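Local coordinates for hypothetical 30.2 KD protein c25g10.02 IN chromosome I (Schizosaccharomyces pombe, PDB 1KCF), which cuts four-way Holliday junctions at the point of strand exchange as a homodimeric, magnesium-dependent endonuclease of fission yeast mitochondria, at residues 38-47 with 109-119; 63-71 with 204-215. One frame throughout, in Å; residues are numbered along the deposited sequence.

Interaction 1 (38-47 with 109-119); sequences PTSRVLGIDL and FNPHVILMERQ
R41 grips the end of the helix that precedes strand 113-118. Its NE donates to N110 O at 3.0 Å, almost straight (177°) and within the guanidinium plane, though above the plane of that carbonyl; NH2 reaches F109 O at 2.7 Å along a more bent path. The bend at chi3 (77°) turns the guanidinium onto these two carbonyls while CD stays over one face of the H112 ring, a CH-pi contact 3.6 Å from the centroid. An alanine at this position is likely to leave both carbonyls without these donors and the imidazole face without its cover.

Backbone bonds then join strands 42-47 and 113-118 in parallel, from H112 N to R41 O through to Q119 N on L47 O, with the side chains of paired residues on the same face.

Apolar packing follows that alternation. On one face L43 CD2 lies 3.7 Å from P111 CG and its CD1 meets F109 CD1, while further along L47 CD1 rests 3.6 Å from M116 CG. On the other, V42 CG1 touches L115 CD1.

At the C-terminal ends of the strands lies D46, a magnesium-binding residue. The Q119 amide stacks on its carboxylate with planes 24° apart, and Q119 OE1, buried without a polar partner, comes 3.4 Å from D46 CB.

These are central strands of the RNase H-like sheet. Helix 128-151 packs on L47 and M116, and helix 224-253, which brings D230, the other magnesium-binding residue, covers D46, L115 and E117; strands 52-59 and 162-165 flank the pair.

Interaction 2 (63-71 with 204-215); sequences SKVIIHNWS and ILFENEEALYKW
Strands 65-67 and 204-206 run parallel with their axes 4.6 Å apart at closest and 34° between their directions, joined by L205 N to V65 O, I67 N to L205 O and E207 N to I67 O. I67 carries the packing on the face it shares with V65, I204 and F206: its CD1 is pressed against I204 CG2 at 3.5 Å, tighter than usual for two carbons, and also meets F206 CE2 at 3.8 Å; I67 and F206 lie side by side, pointing the same way. At the corner, H68 ND1 makes a weak bond to E207 OE1 (2.8 Å), the carboxylate oxygen near the ring plane, while NE2 binds S58.

Here strand 204-206 closes one edge of the RNase H-like sheet, and a classic beta bulge at H68 and N69, opposite F56, breaks strand 65-73 just where the neighbouring strand, 204-206, ends and leads into helix 209-217, with N208 at the N-cap.

Beyond the bulge W70 enters an aromatic cluster. With CG anti to the backbone N (chi1 -171°), its indole swings toward the helix, where CH2 comes 3.3 Å from W215 CE3; the two planes are 20° apart but slid, with little overlap. F206 meets W70 rim to rim, CE2 to CE3 at 3.6 Å. W70 NE1 is bound to M228 O of helix 224-253. Nearer the backbone, A211 CB packs on W70 CB, and K214, fully extended, reaches across to the strand, its CD 3.3 Å from W70 O.

How the interactions relate
Both contacts are parallel strand pairings in one sheet, and strand 52-59, antiparallel to its two neighbours, separates them. Interaction 1 lies in the buried middle, its centre about 6 Å from that of the chain; it combines an aliphatic middle with polar groups at both ends and includes one of the magnesium-binding aspartates. Interaction 2 sits at the partly buried sheet edge, its centre about 15 Å from that of the chain; its strand pairing is shorter, and it adds strand-to-helix packing dominated by aromatic rings. The two touch where F109 CE2 meets N69 CG at 3.7 Å. Helix 224-253 spans both, lying against D46 and W70, whose side chains are about 8 Å apart at their nearest atoms.

Interaction 1 (38-47 with 109-119)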
loop_
_atom_site.group_PDB
_atom_site.type_symbol
_atom_site.label_atom_id
_atom_site.label_comp_id
_atom_site.label_asym_id
_atom_site.label_seq_id
_atom_site.Cartn_x
_atom_site.Cartn_y
_atom_site.Cartn_z
ATOM N N PRO A 38 1.794 24.946 -3.623
ATOM C CA PRO A 38 1.704 25.564 -4.949
ATOM C C PRO A 38 0.317 25.287 -5.525
ATOM O O PRO A 38 -0.338 24.328 -5.119
ATOM C CB PRO A 38 2.783 24.834 -5.746
ATOM C CG PRO A 38 3.731 24.331 -4.699
ATOM C CD PRO A 38 2.809 23.882 -3.610
ATOM N N THR A 39 -0.134 26.118 -6.457
ATOM C CA THR A 39 -1.433 25.904 -7.084
ATOM C C THR A 39 -1.280 25.741 -8.589
ATOM O O THR A 39 -2.236 25.898 -9.332
ATOM C CB THR A 39 -2.424 27.057 -6.811
ATOM O OG1 THR A 39 -1.810 28.309 -7.134
ATOM C CG2 THR A 39 -2.860 27.048 -5.358
ATOM N N SER A 40 -0.064 25.440 -9.030
ATOM C CA SER A 40 0.197 25.212 -10.441
ATOM C C SER A 40 0.557 23.736 -10.582
ATOM O O SER A 40 1.098 23.134 -9.655
ATOM C CB SER A 40 1.355 26.091 -10.940
ATOM O OG SER A 40 2.572 25.780 -10.276
ATOM N N ARG A 41 0.244 23.159 -11.735
ATOM C CA ARG A 41 0.528 21.753 -11.996
ATOM C C ARG A 41 0.005 20.876 -10.855
ATOM O O ARG A 41 0.745 20.122 -10.228
ATOM C CB ARG A 41 2.033 21.547 -12.190
ATOM C CG ARG A 41 2.643 22.446 -13.266
ATOM C CD ARG A 41 4.091 22.069 -13.566
ATOM N NE ARG A 41 4.188 20.867 -14.394
ATOM C CZ ARG A 41 3.899 20.827 -15.693
ATOM N NH1 ARG A 41 3.495 21.923 -16.320
ATOM N NH2 ARG A 41 4.008 19.692 -16.368
ATOM N N VAL A 42 -1.289 21.002 -10.595
ATOM C CA VAL A 42 -1.951 20.242 -9.550
ATOM C C VAL A 42 -2.602 19.008 -10.172
ATOM O O VAL A 42 -3.469 19.121 -11.042
ATOM C CB VAL A 42 -3.031 21.096 -8.864
ATOM C CG1 VAL A 42 -3.713 20.296 -7.767
ATOM C CG2 VAL A 42 -2.397 22.364 -8.289
ATOM N N LEU A 43 -2.170 17.830 -9.736
ATOM C CA LEU A 43 -2.726 16.585 -10.257
ATOM C C LEU A 43 -3.700 15.941 -9.270
ATOM O O LEU A 43 -3.290 15.377 -8.255
ATOM C CB LEU A 43 -1.604 15.595 -10.585
ATOM C CG LEU A 43 -2.075 14.243 -11.134
ATOM C CD1 LEU A 43 -2.726 14.433 -12.499
ATOM C CD2 LEU A 43 -0.892 13.287 -11.239
ATOM N N GLY A 44 -4.990 16.044 -9.571
ATOM C CA GLY A 44 -6.002 15.452 -8.718
ATOM C C GLY A 44 -6.284 14.033 -9.169
ATOM O O GLY A 44 -6.562 13.799 -10.345
ATOM N N ILE A 45 -6.218 13.083 -8.241
ATOM C CA ILE A 45 -6.452 11.684 -8.573
ATOM C C ILE A 45 -7.550 11.004 -7.763
ATOM O O ILE A 45 -7.584 11.081 -6.534
ATOM C CB ILE A 45 -5.166 10.859 -8.407
ATOM C CG1 ILE A 45 -4.109 11.344 -9.398
ATOM C CG2 ILE A 45 -5.464 9.382 -8.622
ATOM C CD1 ILE A 45 -2.767 10.675 -9.227
ATOM N N ASP A 46 -8.450 10.342 -8.478
ATOM C CA ASP A 46 -9.549 9.601 -7.873
ATOM C C ASP A 46 -9.170 8.135 -7.997
ATOM O O ASP A 46 -9.303 7.550 -9.074
ATOM C CB ASP A 46 -10.843 9.850 -8.637
ATOM C CG ASP A 46 -11.844 10.630 -7.832
ATOM O OD1 ASP A 46 -12.086 10.255 -6.667
ATOM O OD2 ASP A 46 -12.392 11.615 -8.369
ATOM N N LEU A 47 -8.690 7.550 -6.902
ATOM C CA LEU A 47 -8.257 6.157 -6.908
ATOM C C LEU A 47 -9.329 5.135 -7.259
ATOM O O LEU A 47 -10.394 5.075 -6.635
ATOM C CB LEU A 47 -7.634 5.784 -5.565
ATOM C CG LEU A 47 -6.307 6.459 -5.227
ATOM C CD1 LEU A 47 -5.908 6.099 -3.806
ATOM C CD2 LEU A 47 -5.243 6.027 -6.222
ATOM N N PHE A 109 2.969 14.216 -16.553
ATOM C CA PHE A 109 2.494 15.465 -15.980
ATOM C C PHE A 109 3.524 16.230 -15.162
ATOM O O PHE A 109 3.437 17.453 -15.050
ATOM C CB PHE A 109 1.256 15.186 -15.122
ATOM C CG PHE A 109 0.168 14.467 -15.858
ATOM C CD1 PHE A 109 -0.441 13.346 -15.303
ATOM C CD2 PHE A 109 -0.234 14.894 -17.122
ATOM C CE1 PHE A 109 -1.431 12.658 -15.995
ATOM C CE2 PHE A 109 -1.225 14.215 -17.825
ATOM C CZ PHE A 109 -1.825 13.094 -17.263
ATOM N N ASN A 110 4.491 15.521 -14.591
ATOM C CA ASN A 110 5.519 16.168 -13.782
ATOM C C ASN A 110 4.840 17.199 -12.877
ATOM O O ASN A 110 5.069 18.397 -13.009
ATOM C CB ASN A 110 6.528 16.866 -14.693
ATOM C CG ASN A 110 7.897 16.964 -14.070
ATOM O OD1 ASN A 110 8.559 15.951 -13.839
ATOM N ND2 ASN A 110 8.332 18.183 -13.785
ATOM N N PRO A 111 3.991 16.735 -11.944
ATOM C CA PRO A 111 3.256 17.600 -11.014
ATOM C C PRO A 111 4.044 18.247 -9.883
ATOM O O PRO A 111 5.092 17.753 -9.462
ATOM C CB PRO A 111 2.171 16.671 -10.455
ATOM C CG PRO A 111 2.098 15.536 -11.453
ATOM C CD PRO A 111 3.540 15.341 -11.807
ATOM N N HIS A 112 3.514 19.365 -9.396
ATOM C CA HIS A 112 4.108 20.076 -8.278
ATOM C C HIS A 112 3.346 19.586 -7.054
ATOM O O HIS A 112 3.860 19.582 -5.936
ATOM C CB HIS A 112 3.913 21.590 -8.415
ATOM C CG HIS A 112 4.744 22.217 -9.490
ATOM N ND1 HIS A 112 5.949 21.693 -9.902
ATOM C CD2 HIS A 112 4.564 23.354 -10.205
ATOM C CE1 HIS A 112 6.476 22.477 -10.826
ATOM N NE2 HIS A 112 5.655 23.491 -11.027
ATOM N N VAL A 113 2.104 19.173 -7.288
ATOM C CA VAL A 113 1.244 18.680 -6.226
ATOM C C VAL A 113 0.377 17.538 -6.735
ATOM O O VAL A 113 -0.099 17.557 -7.868
ATOM C CB VAL A 113 0.305 19.793 -5.693
ATOM C CG1 VAL A 113 -0.592 19.234 -4.590
ATOM C CG2 VAL A 113 1.125 20.966 -5.164
ATOM N N ILE A 114 0.194 16.532 -5.890
ATOM C CA ILE A 114 -0.638 15.391 -6.230
ATOM C C ILE A 114 -1.659 15.225 -5.126
ATOM O O ILE A 114 -1.299 15.051 -3.964
ATOM C CB ILE A 114 0.179 14.090 -6.345
ATOM C CG1 ILE A 114 1.176 14.205 -7.495
ATOM C CG2 ILE A 114 -0.759 12.906 -6.583
ATOM C CD1 ILE A 114 2.136 13.046 -7.575
ATOM N N LEU A 115 -2.930 15.300 -5.503
ATOM C CA LEU A 115 -4.042 15.157 -4.575
ATOM C C LEU A 115 -4.643 13.769 -4.755
ATOM O O LEU A 115 -5.029 13.381 -5.863
ATOM C CB LEU A 115 -5.100 16.218 -4.862
ATOM C CG LEU A 115 -4.585 17.657 -4.970
ATOM C CD1 LEU A 115 -5.758 18.566 -5.259
ATOM C CD2 LEU A 115 -3.879 18.074 -3.685
ATOM N N MET A 116 -4.728 13.025 -3.663
ATOM C CA MET A 116 -5.255 11.674 -3.726
ATOM C C MET A 116 -6.509 11.494 -2.884
ATOM O O MET A 116 -6.572 11.895 -1.723
ATOM C CB MET A 116 -4.177 10.689 -3.280
ATOM C CG MET A 116 -4.308 9.293 -3.865
ATOM S SD MET A 116 -2.926 8.245 -3.343
ATOM C CE MET A 116 -1.669 8.763 -4.508
ATOM N N GLU A 117 -7.512 10.885 -3.494
ATOM C CA GLU A 117 -8.773 10.623 -2.834
ATOM C C GLU A 117 -9.286 9.327 -3.434
ATOM O O GLU A 117 -9.004 9.027 -4.588
ATOM C CB GLU A 117 -9.731 11.778 -3.117
ATOM C CG GLU A 117 -11.034 11.744 -2.378
ATOM C CD GLU A 117 -11.743 13.088 -2.425
ATOM O OE1 GLU A 117 -12.958 13.107 -2.705
ATOM O OE2 GLU A 117 -11.086 14.125 -2.178
ATOM N N ARG A 118 -10.005 8.537 -2.654
ATOM C CA ARG A 118 -10.544 7.286 -3.176
ATOM C C ARG A 118 -11.763 7.610 -4.019
ATOM O O ARG A 118 -12.524 8.521 -3.696
ATOM C CB ARG A 118 -10.969 6.349 -2.042
ATOM C CG ARG A 118 -9.838 5.679 -1.289
ATOM C CD ARG A 118 -10.398 4.814 -0.162
ATOM N NE ARG A 118 -9.352 4.082 0.548
ATOM C CZ ARG A 118 -8.403 4.650 1.285
ATOM N NH1 ARG A 118 -8.360 5.971 1.420
ATOM N NH2 ARG A 118 -7.488 3.894 1.879
ATOM N N GLN A 119 -11.948 6.873 -5.104
ATOM C CA GLN A 119 -13.106 7.096 -5.951
ATOM C C GLN A 119 -14.336 6.722 -5.127
ATOM O O GLN A 119 -14.228 6.003 -4.131
ATOM C CB GLN A 119 -13.030 6.219 -7.203
ATOM C CG GLN A 119 -14.245 6.341 -8.107
ATOM C CD GLN A 119 -14.356 7.704 -8.763
ATOM O OE1 GLN A 119 -13.581 8.034 -9.662
ATOM N NE2 GLN A 119 -15.318 8.506 -8.314
#

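Interaction 2 (63-71 with 204-215)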
loop_
_atom_site.group_PDB
_atom_site.type_symbol
_atom_site.label_atom_id
_atom_site.label_comp_id
_atom_site.label_asym_id
_atom_site.label_seq_id
_atom_site.Cartn_x
_atom_site.Cartn_y
_atom_site.Cartn_z
ATOM N N SER A 63 -7.375 33.834 -10.697
ATOM C CA SER A 63 -7.850 32.885 -9.697
ATOM C C SER A 63 -8.775 31.848 -10.331
ATOM O O SER A 63 -9.564 31.195 -9.643
ATOM C CB SER A 63 -8.572 33.622 -8.567
ATOM N N LYS A 64 -8.682 31.703 -11.647
ATOM C CA LYS A 64 -9.506 30.732 -12.350
ATOM C C LYS A 64 -8.750 29.428 -12.524
ATOM O O LYS A 64 -7.532 29.421 -12.699
ATOM C CB LYS A 64 -9.935 31.270 -13.715
ATOM C CG LYS A 64 -11.000 32.345 -13.623
ATOM C CD LYS A 64 -11.557 32.688 -14.985
ATOM C CE LYS A 64 -12.664 33.721 -14.873
ATOM N NZ LYS A 64 -13.244 34.031 -16.209
ATOM N N VAL A 65 -9.477 28.319 -12.466
ATOM C CA VAL A 65 -8.865 27.012 -12.623
ATOM C C VAL A 65 -8.730 26.669 -14.098
ATOM O O VAL A 65 -9.701 26.731 -14.847
ATOM C CB VAL A 65 -9.701 25.921 -11.939
ATOM C CG1 VAL A 65 -9.054 24.561 -12.163
ATOM C CG2 VAL A 65 -9.832 26.228 -10.454
ATOM N N ILE A 66 -7.520 26.307 -14.506
ATOM C CA ILE A 66 -7.258 25.950 -15.888
ATOM C C ILE A 66 -6.911 24.470 -15.981
ATOM O O ILE A 66 -5.918 24.015 -15.415
ATOM C CB ILE A 66 -6.095 26.779 -16.464
ATOM C CG1 ILE A 66 -6.380 28.270 -16.256
ATOM C CG2 ILE A 66 -5.925 26.473 -17.956
ATOM C CD1 ILE A 66 -5.227 29.173 -16.621
ATOM N N ILE A 67 -7.742 23.721 -16.694
ATOM C CA ILE A 67 -7.533 22.292 -16.863
ATOM C C ILE A 67 -6.609 21.997 -18.043
ATOM O O ILE A 67 -6.841 22.469 -19.156
ATOM C CB ILE A 67 -8.885 21.576 -17.068
ATOM C CG1 ILE A 67 -9.718 21.692 -15.784
ATOM C CG2 ILE A 67 -8.660 20.122 -17.469
ATOM C CD1 ILE A 67 -11.070 21.027 -15.840
ATOM N N HIS A 68 -5.562 21.216 -17.794
ATOM C CA HIS A 68 -4.605 20.853 -18.836
ATOM C C HIS A 68 -4.924 19.469 -19.400
ATOM O O HIS A 68 -4.906 19.248 -20.614
ATOM C CB HIS A 68 -3.185 20.837 -18.267
ATOM C CG HIS A 68 -2.802 22.095 -17.553
ATOM N ND1 HIS A 68 -2.808 23.329 -18.163
ATOM C CD2 HIS A 68 -2.381 22.304 -16.283
ATOM C CE1 HIS A 68 -2.407 24.247 -17.301
ATOM N NE2 HIS A 68 -2.142 23.650 -16.152
ATOM N N ASN A 69 -5.195 18.531 -18.502
ATOM C CA ASN A 69 -5.519 17.169 -18.892
ATOM C C ASN A 69 -6.606 16.673 -17.967
ATOM O O ASN A 69 -6.638 17.028 -16.787
ATOM C CB ASN A 69 -4.291 16.273 -18.799
ATOM C CG ASN A 69 -3.176 16.730 -19.708
ATOM O OD1 ASN A 69 -2.371 17.584 -19.341
ATOM N ND2 ASN A 69 -3.133 16.176 -20.917
ATOM N N TRP A 70 -7.483 15.833 -18.495
ATOM C CA TRP A 70 -8.611 15.360 -17.716
ATOM C C TRP A 70 -9.135 14.076 -18.331
ATOM O O TRP A 70 -9.458 14.045 -19.520
ATOM C CB TRP A 70 -9.668 16.461 -17.754
ATOM C CG TRP A 70 -10.825 16.299 -16.861
ATOM C CD1 TRP A 70 -10.897 15.537 -15.736
ATOM C CD2 TRP A 70 -12.075 16.985 -16.967
ATOM N NE1 TRP A 70 -12.115 15.709 -15.129
ATOM C CE2 TRP A 70 -12.859 16.592 -15.864
ATOM C CE3 TRP A 70 -12.607 17.897 -17.890
ATOM C CZ2 TRP A 70 -14.153 17.077 -15.652
ATOM C CZ3 TRP A 70 -13.897 18.384 -17.679
ATOM C CH2 TRP A 70 -14.654 17.971 -16.568
ATOM N N SER A 71 -9.223 13.016 -17.532
ATOM C CA SER A 71 -9.697 11.744 -18.060
ATOM C C SER A 71 -10.009 10.687 -17.002
ATOM O O SER A 71 -9.623 10.811 -15.833
ATOM C CB SER A 71 -8.652 11.187 -19.039
ATOM O OG SER A 71 -9.101 10.005 -19.674
ATOM N N ILE A 204 -13.994 27.500 -14.467
ATOM C CA ILE A 204 -13.068 26.463 -14.896
ATOM C C ILE A 204 -12.902 26.619 -16.405
ATOM O O ILE A 204 -13.875 26.533 -17.151
ATOM C CB ILE A 204 -13.618 25.045 -14.599
ATOM C CG1 ILE A 204 -13.556 24.758 -13.097
ATOM C CG2 ILE A 204 -12.832 24.001 -15.373
ATOM C CD1 ILE A 204 -14.115 23.398 -12.718
ATOM N N LEU A 205 -11.674 26.868 -16.847
ATOM C CA LEU A 205 -11.386 27.023 -18.268
ATOM C C LEU A 205 -10.493 25.877 -18.704
ATOM O O LEU A 205 -9.950 25.147 -17.868
ATOM C CB LEU A 205 -10.666 28.351 -18.538
ATOM C CG LEU A 205 -11.432 29.656 -18.325
ATOM C CD1 LEU A 205 -10.495 30.833 -18.567
ATOM C CD2 LEU A 205 -12.622 29.723 -19.267
ATOM N N PHE A 206 -10.331 25.726 -20.012
ATOM C CA PHE A 206 -9.491 24.669 -20.547
ATOM C C PHE A 206 -8.345 25.202 -21.395
ATOM O O PHE A 206 -8.536 26.072 -22.240
ATOM C CB PHE A 206 -10.329 23.695 -21.373
ATOM C CG PHE A 206 -11.412 23.019 -20.590
ATOM C CD1 PHE A 206 -12.564 23.711 -20.232
ATOM C CD2 PHE A 206 -11.279 21.692 -20.205
ATOM C CE1 PHE A 206 -13.570 23.090 -19.500
ATOM C CE2 PHE A 206 -12.278 21.060 -19.471
ATOM C CZ PHE A 206 -13.428 21.762 -19.119
ATOM N N GLU A 207 -7.151 24.670 -21.158
ATOM C CA GLU A 207 -5.966 25.072 -21.900
ATOM C C GLU A 207 -6.053 24.548 -23.329
ATOM O O GLU A 207 -5.732 25.260 -24.280
ATOM C CB GLU A 207 -4.707 24.523 -21.225
ATOM C CG GLU A 207 -3.431 24.701 -22.039
ATOM C CD GLU A 207 -2.225 24.057 -21.383
ATOM O OE1 GLU A 207 -2.336 22.894 -20.939
ATOM O OE2 GLU A 207 -1.160 24.707 -21.322
ATOM N N ASN A 208 -6.491 23.301 -23.473
ATOM C CA ASN A 208 -6.620 22.686 -24.788
ATOM C C ASN A 208 -8.029 22.172 -25.033
ATOM O O ASN A 208 -8.781 21.911 -24.092
ATOM C CB ASN A 208 -5.626 21.535 -24.941
ATOM C CG ASN A 208 -5.633 20.601 -23.750
ATOM O OD1 ASN A 208 -5.158 20.959 -22.672
ATOM N ND2 ASN A 208 -6.177 19.402 -23.933
ATOM N N GLU A 209 -8.374 22.021 -26.305
ATOM C CA GLU A 209 -9.693 21.554 -26.692
ATOM C C GLU A 209 -9.943 20.077 -26.393
ATOM O O GLU A 209 -11.080 19.678 -26.170
ATOM C CB GLU A 209 -9.921 21.844 -28.181
ATOM C CG GLU A 209 -8.761 21.452 -29.075
ATOM C CD GLU A 209 -8.717 19.965 -29.370
ATOM O OE1 GLU A 209 -7.651 19.484 -29.811
ATOM O OE2 GLU A 209 -9.747 19.282 -29.175
ATOM N N GLU A 210 -8.882 19.275 -26.381
ATOM C CA GLU A 210 -9.005 17.841 -26.117
ATOM C C GLU A 210 -9.811 17.542 -24.852
ATOM O O GLU A 210 -10.827 16.846 -24.903
ATOM C CB GLU A 210 -7.617 17.205 -26.000
ATOM C CG GLU A 210 -6.824 17.204 -27.301
ATOM C CD GLU A 210 -7.452 16.317 -28.362
ATOM O OE1 GLU A 210 -7.472 15.081 -28.172
ATOM O OE2 GLU A 210 -7.929 16.855 -29.385
ATOM N N ALA A 211 -9.350 18.066 -23.722
ATOM C CA ALA A 211 -10.028 17.855 -22.450
ATOM C C ALA A 211 -11.476 18.318 -22.541
ATOM O O ALA A 211 -12.395 17.578 -22.192
ATOM C CB ALA A 211 -9.305 18.608 -21.338
ATOM N N LEU A 212 -11.673 19.546 -23.014
ATOM C CA LEU A 212 -13.015 20.098 -23.152
ATOM C C LEU A 212 -13.849 19.165 -24.026
ATOM O O LEU A 212 -15.040 18.968 -23.782
ATOM C CB LEU A 212 -12.961 21.483 -23.801
ATOM C CG LEU A 212 -14.033 22.515 -23.428
ATOM C CD1 LEU A 212 -14.088 23.579 -24.511
ATOM C CD2 LEU A 212 -15.398 21.860 -23.274
ATOM N N TYR A 213 -13.212 18.585 -25.039
ATOM C CA TYR A 213 -13.896 17.679 -25.955
ATOM C C TYR A 213 -14.389 16.411 -25.265
ATOM O O TYR A 213 -15.525 15.984 -25.482
ATOM C CB TYR A 213 -12.974 17.289 -27.117
ATOM C CG TYR A 213 -13.694 16.553 -28.228
ATOM C CD1 TYR A 213 -14.562 17.226 -29.087
ATOM C CD2 TYR A 213 -13.533 15.175 -28.401
ATOM C CE1 TYR A 213 -15.256 16.550 -30.089
ATOM C CE2 TYR A 213 -14.223 14.488 -29.400
ATOM C CZ TYR A 213 -15.083 15.183 -30.238
ATOM O OH TYR A 213 -15.787 14.512 -31.216
ATOM N N LYS A 214 -13.535 15.802 -24.445
ATOM C CA LYS A 214 -13.905 14.580 -23.733
ATOM C C LYS A 214 -15.154 14.805 -22.889
ATOM O O LYS A 214 -16.068 13.977 -22.860
ATOM C CB LYS A 214 -12.773 14.123 -22.808
ATOM C CG LYS A 214 -11.472 13.780 -23.500
ATOM C CD LYS A 214 -10.509 13.117 -22.521
ATOM C CE LYS A 214 -9.153 12.860 -23.159
ATOM N NZ LYS A 214 -8.240 12.113 -22.246
ATOM N N TRP A 215 -15.184 15.938 -22.198
ATOM C CA TRP A 215 -16.308 16.276 -21.346
ATOM C C TRP A 215 -17.607 16.464 -22.117
ATOM O O TRP A 215 -18.633 15.885 -21.761
ATOM C CB TRP A 215 -15.995 17.546 -20.561
ATOM C CG TRP A 215 -17.128 18.013 -19.716
ATOM C CD1 TRP A 215 -17.904 19.113 -19.921
ATOM C CD2 TRP A 215 -17.594 17.408 -18.508
ATOM N NE1 TRP A 215 -18.825 19.236 -18.909
ATOM C CE2 TRP A 215 -18.657 18.202 -18.028
ATOM C CE3 TRP A 215 -17.216 16.271 -17.782
ATOM C CZ2 TRP A 215 -19.348 17.899 -16.853
ATOM C CZ3 TRP A 215 -17.901 15.967 -16.614
ATOM C CH2 TRP A 215 -18.957 16.781 -16.161
#